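PDB 5VEG: flavodoxin from Lactobacillus reuteri, which binds flavin mononucleotide and probably serves as a low-potential electron donor to redox enzymes, in association with a 1,2-propanediol utilization bacterial microcompartment. Local coordinates for residues His34-Thr39 against Leu81-Tyr86; Asp53-Leu58 against Lys167-Leu172; Lys112-Ala117 against Ala138-Gly143; Thr130-Phe135 against Ala148-Ile153. All coordinates share one frame; numbering follows the deposited sequence.

From the N terminus, strand 31-38 enters contact 1 first; strand 80-85 closes that loop beside it, in the middle of the five-stranded parallel sheet. Contact 2 opens inside this loop, at 53-58 on helix 43-56, and closes only at 167-172 on the last helix, so contacts 1 and 2 cross; contact 2 ties together the two helices on one face of the sheet. Contacts 3 and 4 are nested within the long loop of contact 2 and follow contact 1 in series. They cross each other: helix 130-141 packs against the strand before it in contact 3 and the strand after it in contact 4, on the other face of the sheet.

Contact 1. Residues His34-Thr39 against Leu81-Tyr86. With FMN (flavin mononucleotide), chain D.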
# COMPACT_ATOMS: atom_id res chain seq x y z
N HIS A 34 0.95 -2.73 9.14
CA HIS A 34 2.27 -2.72 8.53
C HIS A 34 2.15 -2.05 7.16
O HIS A 34 1.35 -2.49 6.33
CB HIS A 34 2.82 -4.14 8.41
CG HIS A 34 4.32 -4.20 8.28
ND1 HIS A 34 5.09 -5.17 8.89
CD2 HIS A 34 5.17 -3.40 7.61
CE1 HIS A 34 6.36 -4.97 8.58
NE2 HIS A 34 6.44 -3.90 7.81
N VAL A 35 2.90 -0.97 6.96
CA VAL A 35 2.96 -0.26 5.68
C VAL A 35 4.31 -0.53 5.05
O VAL A 35 5.35 -0.17 5.63
CB VAL A 35 2.72 1.25 5.85
CG1 VAL A 35 2.88 1.96 4.52
CG2 VAL A 35 1.35 1.52 6.43
N VAL A 36 4.32 -1.15 3.88
CA VAL A 36 5.57 -1.29 3.14
C VAL A 36 5.52 -0.36 1.94
O VAL A 36 4.46 -0.10 1.36
CB VAL A 36 5.85 -2.74 2.70
CG1 VAL A 36 5.99 -3.66 3.94
CG2 VAL A 36 4.78 -3.25 1.77
N TYR A 37 6.69 0.15 1.56
CA TYR A 37 6.78 1.03 0.40
C TYR A 37 7.91 0.57 -0.50
O TYR A 37 8.89 -0.06 -0.05
CB TYR A 37 6.99 2.51 0.80
CG TYR A 37 8.26 2.77 1.58
CD1 TYR A 37 9.47 3.06 0.93
CD2 TYR A 37 8.26 2.73 2.97
CE1 TYR A 37 10.63 3.28 1.65
CE2 TYR A 37 9.41 2.96 3.70
CZ TYR A 37 10.59 3.23 3.04
OH TYR A 37 11.72 3.46 3.77
N ALA A 38 7.77 0.88 -1.78
CA ALA A 38 8.87 0.79 -2.73
C ALA A 38 9.09 2.17 -3.32
O ALA A 38 8.12 2.86 -3.64
CB ALA A 38 8.59 -0.23 -3.84
N THR A 39 10.34 2.58 -3.43
CA THR A 39 10.56 3.95 -3.87
C THR A 39 11.96 4.11 -4.44
O THR A 39 12.88 3.36 -4.09
CB THR A 39 10.31 4.93 -2.72
OG1 THR A 39 10.36 6.27 -3.22
CG2 THR A 39 11.35 4.76 -1.61
N LEU A 81 -2.89 -4.23 6.34
CA LEU A 81 -1.75 -4.37 5.45
C LEU A 81 -1.84 -3.35 4.31
O LEU A 81 -2.86 -3.27 3.64
CB LEU A 81 -1.68 -5.78 4.88
CG LEU A 81 -1.88 -6.87 5.94
CD1 LEU A 81 -2.11 -8.21 5.28
CD2 LEU A 81 -0.68 -6.88 6.86
N VAL A 82 -0.76 -2.61 4.08
CA VAL A 82 -0.71 -1.53 3.09
C VAL A 82 0.57 -1.66 2.28
O VAL A 82 1.65 -1.82 2.86
CB VAL A 82 -0.79 -0.14 3.75
CG1 VAL A 82 -0.66 0.99 2.69
CG2 VAL A 82 -2.09 0.01 4.53
N VAL A 83 0.44 -1.58 0.95
CA VAL A 83 1.58 -1.44 0.04
C VAL A 83 1.48 -0.10 -0.69
O VAL A 83 0.44 0.22 -1.28
CB VAL A 83 1.66 -2.60 -0.97
CG1 VAL A 83 2.83 -2.41 -1.91
CG2 VAL A 83 1.77 -3.97 -0.24
N CYS A 84 2.57 0.66 -0.67
CA CYS A 84 2.68 1.91 -1.42
C CYS A 84 3.87 1.76 -2.36
O CYS A 84 5.01 1.72 -1.90
CB CYS A 84 2.87 3.11 -0.48
SG CYS A 84 1.56 3.36 0.76
N ALA A 85 3.63 1.69 -3.67
CA ALA A 85 4.71 1.36 -4.58
C ALA A 85 4.54 2.05 -5.92
O ALA A 85 3.42 2.25 -6.40
CB ALA A 85 4.83 -0.15 -4.81
N TYR A 86 5.68 2.37 -6.55
CA TYR A 86 5.69 3.08 -7.82
C TYR A 86 5.47 2.11 -8.98
O TYR A 86 5.48 0.89 -8.83
CB TYR A 86 7.02 3.82 -8.02
CG TYR A 86 8.22 2.90 -8.09
CD1 TYR A 86 8.59 2.29 -9.29
CD2 TYR A 86 8.99 2.63 -6.96
CE1 TYR A 86 9.71 1.44 -9.36
CE2 TYR A 86 10.10 1.78 -7.01
CZ TYR A 86 10.45 1.19 -8.21
OH TYR A 86 11.55 0.34 -8.27
N1 FMN D . 4.52 6.13 -13.57
C2 FMN D . 3.37 5.42 -13.87
O2 FMN D . 2.35 5.63 -13.22
N3 FMN D . 3.37 4.50 -14.89
C4 FMN D . 4.52 4.27 -15.63
O4 FMN D . 4.49 3.43 -16.52
C4A FMN D . 5.68 4.98 -15.34
N5 FMN D . 6.84 4.77 -16.06
C5A FMN D . 7.98 5.50 -15.73
C6 FMN D . 9.17 5.31 -16.44
C7 FMN D . 10.32 6.05 -16.11
C7M FMN D . 11.60 5.86 -16.88
C8 FMN D . 10.27 6.98 -15.08
C8M FMN D . 11.50 7.77 -14.73
C9 FMN D . 9.09 7.17 -14.37
C9A FMN D . 7.96 6.42 -14.69
N10 FMN D . 6.80 6.62 -13.97
C10 FMN D . 5.67 5.91 -14.30
C1' FMN D . 6.78 7.67 -12.90
C2' FMN D . 7.07 7.24 -11.46
O2' FMN D . 6.17 6.21 -11.12
C3' FMN D . 6.75 8.46 -10.63
O3' FMN D . 7.68 9.50 -10.86
C4' FMN D . 6.70 8.17 -9.15
O4' FMN D . 6.30 9.34 -8.48
C5' FMN D . 8.08 7.78 -8.63
O5' FMN D . 7.90 7.35 -7.30
P FMN D . 9.15 7.27 -6.29
O1P FMN D . 9.66 8.67 -6.06
O2P FMN D . 8.61 6.70 -4.99
O3P FMN D . 10.25 6.44 -6.88
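V35 and V82 run side by side as parallel partners: each holds CG1 anti to its backbone N (176° and 177°), and V35 CG2 lies 3.8 Å from V82 CB. C84 continues this face, its SG 4.2 Å from V35 CG1. On the opposite face V36 differs: chi1 -61° sets CG1 anti to the carbonyl carbon and leaves CG2 between N and carbonyl carbon; that methyl meets V83 CG2 obliquely at 3.7 Å. Four backbone bonds, among them V36 N to V82 O at 2.9 Å, hold this register, and the CB atoms of A38 and A85 touch further on. Past the strands the Y86 ring turns an edge to A38 and T39: CD2 is 3.4 Å from A38 O and T39 N lies in the ring plane, while the OH is hydrogen-bonded to E96 OE2. With an alanine here, A38 and T39 would probably lose the aromatic edge beside them, and E96 its phenol partner. T39 OG1 donates a short 2.5 Å hydrogen bond to FMN O2P and accepts one from G42 N. The chemistry thus shifts from apolar packing inside the sheet to phosphate binding where its strands end, as in other flavodoxins.

Contact 2. Residues Asp53-Leu58 against Lys167-Leu172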
# COMPACT_ATOMS: atom_id res chain seq x y z
N ASP A 53 1.14 8.13 9.36
CA ASP A 53 0.70 9.20 10.24
C ASP A 53 -0.80 9.13 10.47
O ASP A 53 -1.26 9.20 11.62
CB ASP A 53 1.09 10.56 9.65
CG ASP A 53 2.58 10.85 9.75
OD1 ASP A 53 3.26 10.20 10.58
OD2 ASP A 53 3.07 11.73 9.00
N SER A 54 -1.59 9.00 9.40
CA SER A 54 -3.05 8.97 9.57
C SER A 54 -3.49 7.74 10.37
O SER A 54 -4.43 7.83 11.17
CB SER A 54 -3.75 8.98 8.21
OG SER A 54 -3.22 9.99 7.36
N LEU A 55 -2.85 6.59 10.16
CA LEU A 55 -3.20 5.42 10.96
C LEU A 55 -2.82 5.63 12.42
O LEU A 55 -3.63 5.36 13.32
CB LEU A 55 -2.53 4.17 10.38
CG LEU A 55 -3.09 3.69 9.02
CD1 LEU A 55 -2.22 2.59 8.43
CD2 LEU A 55 -4.53 3.21 9.12
N THR A 56 -1.61 6.14 12.68
CA THR A 56 -1.21 6.43 14.06
C THR A 56 -2.20 7.38 14.73
O THR A 56 -2.57 7.18 15.89
CB THR A 56 0.20 7.02 14.10
OG1 THR A 56 1.15 6.05 13.62
CG2 THR A 56 0.57 7.40 15.52
N ASN A 57 -2.65 8.40 14.01
CA ASN A 57 -3.62 9.32 14.59
C ASN A 57 -5.00 8.71 14.73
O ASN A 57 -5.87 9.34 15.34
CB ASN A 57 -3.67 10.61 13.77
CG ASN A 57 -2.40 11.42 13.90
OD1 ASN A 57 -1.40 10.94 14.42
ND2 ASN A 57 -2.43 12.65 13.40
N LEU A 58 -5.24 7.52 14.18
CA LEU A 58 -6.45 6.77 14.47
C LEU A 58 -6.21 5.66 15.49
O LEU A 58 -6.97 4.69 15.52
CB LEU A 58 -7.04 6.18 13.18
CG LEU A 58 -7.60 7.16 12.14
CD1 LEU A 58 -7.80 6.45 10.81
CD2 LEU A 58 -8.91 7.77 12.61
N LYS A 167 -8.83 9.56 4.25
CA LYS A 167 -10.02 8.72 4.12
C LYS A 167 -9.64 7.26 3.91
O LYS A 167 -10.28 6.36 4.47
CB LYS A 167 -10.89 9.23 2.97
CG LYS A 167 -11.51 10.61 3.25
CD LYS A 167 -12.10 11.27 2.00
CE LYS A 167 -12.97 12.48 2.38
NZ LYS A 167 -13.44 13.25 1.19
N PHE A 168 -8.62 7.02 3.08
CA PHE A 168 -8.02 5.69 2.93
C PHE A 168 -7.74 5.07 4.30
O PHE A 168 -8.26 3.99 4.61
CB PHE A 168 -6.75 5.85 2.10
CG PHE A 168 -5.97 4.59 1.85
CD1 PHE A 168 -6.38 3.66 0.89
CD2 PHE A 168 -4.76 4.39 2.49
CE1 PHE A 168 -5.64 2.53 0.63
CE2 PHE A 168 -3.99 3.25 2.24
CZ PHE A 168 -4.42 2.33 1.30
N ALA A 169 -6.98 5.77 5.15
CA ALA A 169 -6.67 5.25 6.48
C ALA A 169 -7.92 5.04 7.33
O ALA A 169 -8.03 4.03 8.04
CB ALA A 169 -5.70 6.19 7.20
N GLU A 170 -8.85 6.00 7.31
CA GLU A 170 -10.09 5.86 8.05
C GLU A 170 -10.86 4.62 7.60
O GLU A 170 -11.42 3.89 8.43
CB GLU A 170 -10.96 7.11 7.88
CG GLU A 170 -10.36 8.39 8.44
CD GLU A 170 -11.16 9.62 8.02
OE1 GLU A 170 -10.55 10.71 7.88
OE2 GLU A 170 -12.38 9.49 7.83
N GLY A 171 -10.89 4.37 6.29
CA GLY A 171 -11.56 3.19 5.78
C GLY A 171 -10.95 1.89 6.29
O GLY A 171 -11.67 0.96 6.65
N LEU A 172 -9.62 1.82 6.31
CA LEU A 172 -8.95 0.61 6.78
C LEU A 172 -9.30 0.34 8.24
O LEU A 172 -9.65 -0.79 8.61
CB LEU A 172 -7.44 0.74 6.62
CG LEU A 172 -6.85 1.06 5.23
CD1 LEU A 172 -5.37 1.38 5.35
CD2 LEU A 172 -7.09 -0.09 4.26
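The methyl of A169 fits against S54, L55 and L58, which approach it from one helical turn and its C-terminal end. S54 meets it with its carbon: S54 CB is 3.6 Å from A169 CB, while OG turns back to bond I50 O in its own helix. L55 leaves its helix along the flank of the interface, but its CD2 branch swings inward and comes within 3.7 Å of A169 CB. The same methyl reaches on to L172, whose CD1 stands 4.3 Å from L55 CD2, one turn further along the facing helix.

L58 points directly at helix 159-176 and lands nearer to the backbone than to any side chain. Its CD1 sits 3.6 Å from E170 CA and is 4.0 Å from E170 CG; A169 CB is slightly farther, at 4.2 Å. With CG anti to the carbonyl carbon (chi1 -67°), L58 extends its branch over the helix surface where the contact turns to solvent, and E170 runs outward from there with its chain extended. No hydrogen bond joins the two segments. The small alanine lets the backbones approach closely, with L55 CA and A169 CA 5.7 Å apart.

The two helices lie next to each other on one face of the parallel sheet. L55 also packs on V60 and V62 of the outermost strand 60-66, and L172 on I80 and V82 of strand 80-85. F168, a residue before A169, turns its ring to V82, A148 and V151, so helix 159-176 spans from the middle of the sheet to strand 145-154.

Contact 3. Residues Lys112-Ala117 against Ala138-Gly143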
# COMPACT_ATOMS: atom_id res chain seq x y z
N LYS A 112 -7.43 -10.46 7.04
CA LYS A 112 -6.61 -9.25 7.00
C LYS A 112 -7.32 -8.18 6.18
O LYS A 112 -8.00 -8.49 5.21
CB LYS A 112 -5.23 -9.55 6.42
CG LYS A 112 -4.48 -10.70 7.14
CD LYS A 112 -4.27 -10.39 8.63
CE LYS A 112 -3.51 -11.52 9.33
NZ LYS A 112 -2.75 -11.06 10.52
N VAL A 113 -7.15 -6.92 6.60
CA VAL A 113 -7.69 -5.76 5.91
C VAL A 113 -6.55 -5.08 5.16
O VAL A 113 -5.46 -4.89 5.71
CB VAL A 113 -8.35 -4.79 6.91
CG1 VAL A 113 -8.67 -3.42 6.25
CG2 VAL A 113 -9.60 -5.43 7.51
N TYR A 114 -6.77 -4.74 3.90
CA TYR A 114 -5.68 -4.23 3.09
C TYR A 114 -6.08 -2.97 2.34
O TYR A 114 -7.27 -2.68 2.16
CB TYR A 114 -5.15 -5.28 2.09
CG TYR A 114 -6.00 -5.42 0.84
CD1 TYR A 114 -5.76 -4.61 -0.28
CD2 TYR A 114 -7.04 -6.34 0.79
CE1 TYR A 114 -6.54 -4.73 -1.40
CE2 TYR A 114 -7.81 -6.47 -0.35
CZ TYR A 114 -7.56 -5.65 -1.43
OH TYR A 114 -8.32 -5.76 -2.57
N GLY A 115 -5.07 -2.24 1.93
CA GLY A 115 -5.26 -1.09 1.05
C GLY A 115 -3.99 -0.91 0.25
O GLY A 115 -2.90 -1.27 0.69
N VAL A 116 -4.14 -0.39 -0.96
CA VAL A 116 -2.98 -0.17 -1.82
C VAL A 116 -3.00 1.27 -2.31
O VAL A 116 -4.07 1.82 -2.62
CB VAL A 116 -2.93 -1.17 -3.00
CG1 VAL A 116 -1.70 -0.91 -3.84
CG2 VAL A 116 -2.86 -2.62 -2.49
N ALA A 117 -1.83 1.90 -2.35
CA ALA A 117 -1.72 3.27 -2.82
C ALA A 117 -0.43 3.41 -3.62
O ALA A 117 0.47 2.58 -3.52
CB ALA A 117 -1.77 4.27 -1.63
N ALA A 138 -3.27 -8.79 -6.05
CA ALA A 138 -2.57 -9.81 -5.27
C ALA A 138 -3.24 -10.01 -3.91
O ALA A 138 -3.38 -11.15 -3.44
CB ALA A 138 -1.10 -9.46 -5.09
N PHE A 139 -3.62 -8.91 -3.26
CA PHE A 139 -4.31 -9.03 -1.98
C PHE A 139 -5.63 -9.78 -2.14
O PHE A 139 -6.03 -10.55 -1.27
CB PHE A 139 -4.55 -7.64 -1.38
CG PHE A 139 -3.37 -7.10 -0.58
CD1 PHE A 139 -2.91 -7.76 0.55
CD2 PHE A 139 -2.74 -5.91 -0.96
CE1 PHE A 139 -1.86 -7.26 1.30
CE2 PHE A 139 -1.70 -5.40 -0.23
CZ PHE A 139 -1.24 -6.07 0.90
N LYS A 140 -6.31 -9.55 -3.27
CA LYS A 140 -7.57 -10.24 -3.53
C LYS A 140 -7.36 -11.75 -3.63
O LYS A 140 -8.09 -12.53 -3.01
CB LYS A 140 -8.22 -9.71 -4.81
CG LYS A 140 -8.80 -8.31 -4.70
CD LYS A 140 -9.84 -8.07 -5.81
CE LYS A 140 -10.17 -6.58 -5.98
NZ LYS A 140 -9.28 -5.91 -6.99
N LYS A 141 -6.37 -12.19 -4.42
CA LYS A 141 -6.08 -13.62 -4.51
C LYS A 141 -5.69 -14.20 -3.16
O LYS A 141 -5.97 -15.37 -2.87
CB LYS A 141 -4.96 -13.92 -5.51
CG LYS A 141 -4.87 -13.01 -6.71
CD LYS A 141 -5.74 -13.49 -7.86
CE LYS A 141 -5.94 -12.37 -8.89
NZ LYS A 141 -7.24 -11.66 -8.66
N ALA A 142 -5.01 -13.41 -2.34
CA ALA A 142 -4.61 -13.88 -1.02
C ALA A 142 -5.79 -14.01 -0.07
O ALA A 142 -5.62 -14.58 1.02
CB ALA A 142 -3.56 -12.94 -0.43
N GLY A 143 -6.96 -13.49 -0.44
CA GLY A 143 -8.12 -13.58 0.41
C GLY A 143 -8.30 -12.45 1.39
O GLY A 143 -9.23 -12.51 2.21
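Y114 and F139 place their CB atoms over each other's rings. Chi1 of 80° sets Y114 CG between the backbone N and carbonyl carbon, with the ring beneath F139 CB. F139 CB stands 3.2 Å from the centroid of the Y114 ring, only 4° off its normal, and Y114 CB lies 3.7 Å from the centroid of F139. The ring planes are close to parallel, 15° apart, but slid so far that they barely overlap, joined by CH-pi contacts more than by stacking. V116 CG2 adds itself at the edge of F139, 3.6 Å from CD2. Beyond the rings, Y114 OH rests 3.4 Å from K140 CG. The contact belongs to a beta-alpha-beta crossover, strand 113-120 meeting the end of the helix that leads to strand 145-154. D136 fixes the next shell, its OD1 taking both the Y114 hydroxyl bond and a salt bridge from K140 NZ. Cut back to an alanine, Y114 would probably leave the F139 ring face without its aromatic partner and D136 without the phenol bond. F139 also packs against L81, V83, L104 and L109. The helix closes in a Schellman motif at G143, whose positive phi would jam a CB against A142 O.

Contact 4. Residues Thr130-Phe135 against Ala148-Ile153; sequences TTVDHF and AEKVKI
The D133 carboxylate is held between two lysines that lie on opposite sides of its plane. K150 NZ meets OD1 at 2.8 Å on the anti side, 23° out of plane, and K152 NZ meets OD2 at 2.9 Å on the syn side, 28° out of plane. Both lysines cross the aspartate at roughly a right angle. The other flat group, the F135 ring, has T131 CG2 of its own helix at its edge and meets Y101 edge-to-face, away from the salt bridges. K150 gets there through a bend at chi3 (95°), which brings its ammonium back to the helix; K152 runs extended and gives a further hydrogen bond to F128 O. A water bridges K150 to the helix backbone, accepting from NZ at 2.8 Å and donating to D133 O at 2.9 Å. The network probably fixes the carboxylate's rotation and keeps it ionised. Beneath it V132 CG1 packs 3.8 Å from K150 CB, and V132 also packs on V116 of the sheet. Helix 130-135 and strand 151-153 run nearly antiparallel, their axes 8.9 Å apart, as expected for the helix and second strand of a beta-alpha-beta unit, here the one ending the flavodoxin sheet.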
# COMPACT_ATOMS: atom_id res chain seq x y z
N THR A 130 -0.03 1.34 -12.47
CA THR A 130 -0.45 -0.05 -12.66
C THR A 130 0.01 -0.93 -11.50
O THR A 130 -0.60 -1.97 -11.23
CB THR A 130 0.10 -0.61 -13.97
OG1 THR A 130 1.53 -0.48 -13.98
CG2 THR A 130 -0.44 0.13 -15.14
N THR A 131 1.09 -0.56 -10.81
CA THR A 131 1.54 -1.39 -9.70
C THR A 131 0.50 -1.43 -8.59
O THR A 131 0.35 -2.47 -7.92
CB THR A 131 2.89 -0.86 -9.20
OG1 THR A 131 3.87 -1.03 -10.23
CG2 THR A 131 3.35 -1.59 -7.92
N VAL A 132 -0.23 -0.34 -8.39
CA VAL A 132 -1.31 -0.32 -7.42
C VAL A 132 -2.36 -1.36 -7.78
O VAL A 132 -2.83 -2.11 -6.91
CB VAL A 132 -1.91 1.10 -7.34
CG1 VAL A 132 -3.12 1.12 -6.42
CG2 VAL A 132 -0.84 2.08 -6.86
N ASP A 133 -2.71 -1.45 -9.07
CA ASP A 133 -3.68 -2.44 -9.51
C ASP A 133 -3.16 -3.86 -9.31
O ASP A 133 -3.92 -4.75 -8.92
CB ASP A 133 -4.02 -2.24 -10.99
CG ASP A 133 -4.64 -0.89 -11.27
OD1 ASP A 133 -5.49 -0.47 -10.45
OD2 ASP A 133 -4.29 -0.26 -12.29
N HIS A 134 -1.87 -4.09 -9.56
CA HIS A 134 -1.31 -5.42 -9.35
C HIS A 134 -1.36 -5.82 -7.88
O HIS A 134 -1.72 -6.96 -7.55
CB HIS A 134 0.13 -5.49 -9.87
CG HIS A 134 0.20 -5.57 -11.36
ND1 HIS A 134 1.01 -4.75 -12.11
CD2 HIS A 134 -0.47 -6.35 -12.24
CE1 HIS A 134 0.86 -5.04 -13.39
NE2 HIS A 134 -0.03 -6.02 -13.49
N PHE A 135 -0.97 -4.92 -6.97
CA PHE A 135 -0.96 -5.30 -5.56
C PHE A 135 -2.37 -5.47 -5.03
O PHE A 135 -2.61 -6.34 -4.17
CB PHE A 135 -0.18 -4.30 -4.72
CG PHE A 135 1.29 -4.63 -4.63
CD1 PHE A 135 1.74 -5.60 -3.74
CD2 PHE A 135 2.20 -4.00 -5.47
CE1 PHE A 135 3.08 -5.91 -3.66
CE2 PHE A 135 3.55 -4.32 -5.40
CZ PHE A 135 4.00 -5.27 -4.50
N ALA A 148 -10.42 -0.12 1.81
CA ALA A 148 -10.57 1.22 1.23
C ALA A 148 -10.26 1.18 -0.26
O ALA A 148 -9.47 0.35 -0.72
CB ALA A 148 -9.65 2.24 1.92
N GLU A 149 -10.90 2.08 -1.00
CA GLU A 149 -10.62 2.22 -2.43
C GLU A 149 -9.15 2.57 -2.64
O GLU A 149 -8.61 3.44 -1.94
CB GLU A 149 -11.51 3.30 -3.03
CG GLU A 149 -11.18 3.69 -4.46
CD GLU A 149 -12.07 4.81 -4.95
OE1 GLU A 149 -11.53 5.76 -5.59
OE2 GLU A 149 -13.30 4.74 -4.69
N LYS A 150 -8.51 1.89 -3.60
CA LYS A 150 -7.10 2.14 -3.88
C LYS A 150 -6.88 3.60 -4.25
O LYS A 150 -7.75 4.26 -4.82
CB LYS A 150 -6.61 1.21 -5.01
CG LYS A 150 -7.22 1.49 -6.37
CD LYS A 150 -6.80 0.44 -7.40
CE LYS A 150 -7.83 -0.67 -7.52
NZ LYS A 150 -7.63 -1.37 -8.82
N VAL A 151 -5.70 4.13 -3.88
CA VAL A 151 -5.42 5.55 -4.07
C VAL A 151 -4.26 5.70 -5.06
O VAL A 151 -3.16 5.20 -4.83
CB VAL A 151 -5.11 6.26 -2.74
CG1 VAL A 151 -4.74 7.71 -3.00
CG2 VAL A 151 -6.33 6.20 -1.83
N LYS A 152 -4.51 6.44 -6.14
CA LYS A 152 -3.56 6.63 -7.23
C LYS A 152 -3.19 8.11 -7.27
O LYS A 152 -4.03 8.96 -7.58
CB LYS A 152 -4.15 6.18 -8.56
CG LYS A 152 -4.24 4.67 -8.71
CD LYS A 152 -4.57 4.33 -10.16
CE LYS A 152 -4.37 2.86 -10.47
NZ LYS A 152 -4.40 2.63 -11.95
N ILE A 153 -1.94 8.41 -6.97
CA ILE A 153 -1.47 9.78 -6.83
C ILE A 153 -0.58 10.12 -8.02
O ILE A 153 0.18 9.27 -8.50
CB ILE A 153 -0.73 9.95 -5.49
CG1 ILE A 153 -1.76 9.94 -4.35
CG2 ILE A 153 0.11 11.23 -5.47
CD1 ILE A 153 -1.21 9.45 -3.03
O HOH W 1 -6.70 -4.03 -9.19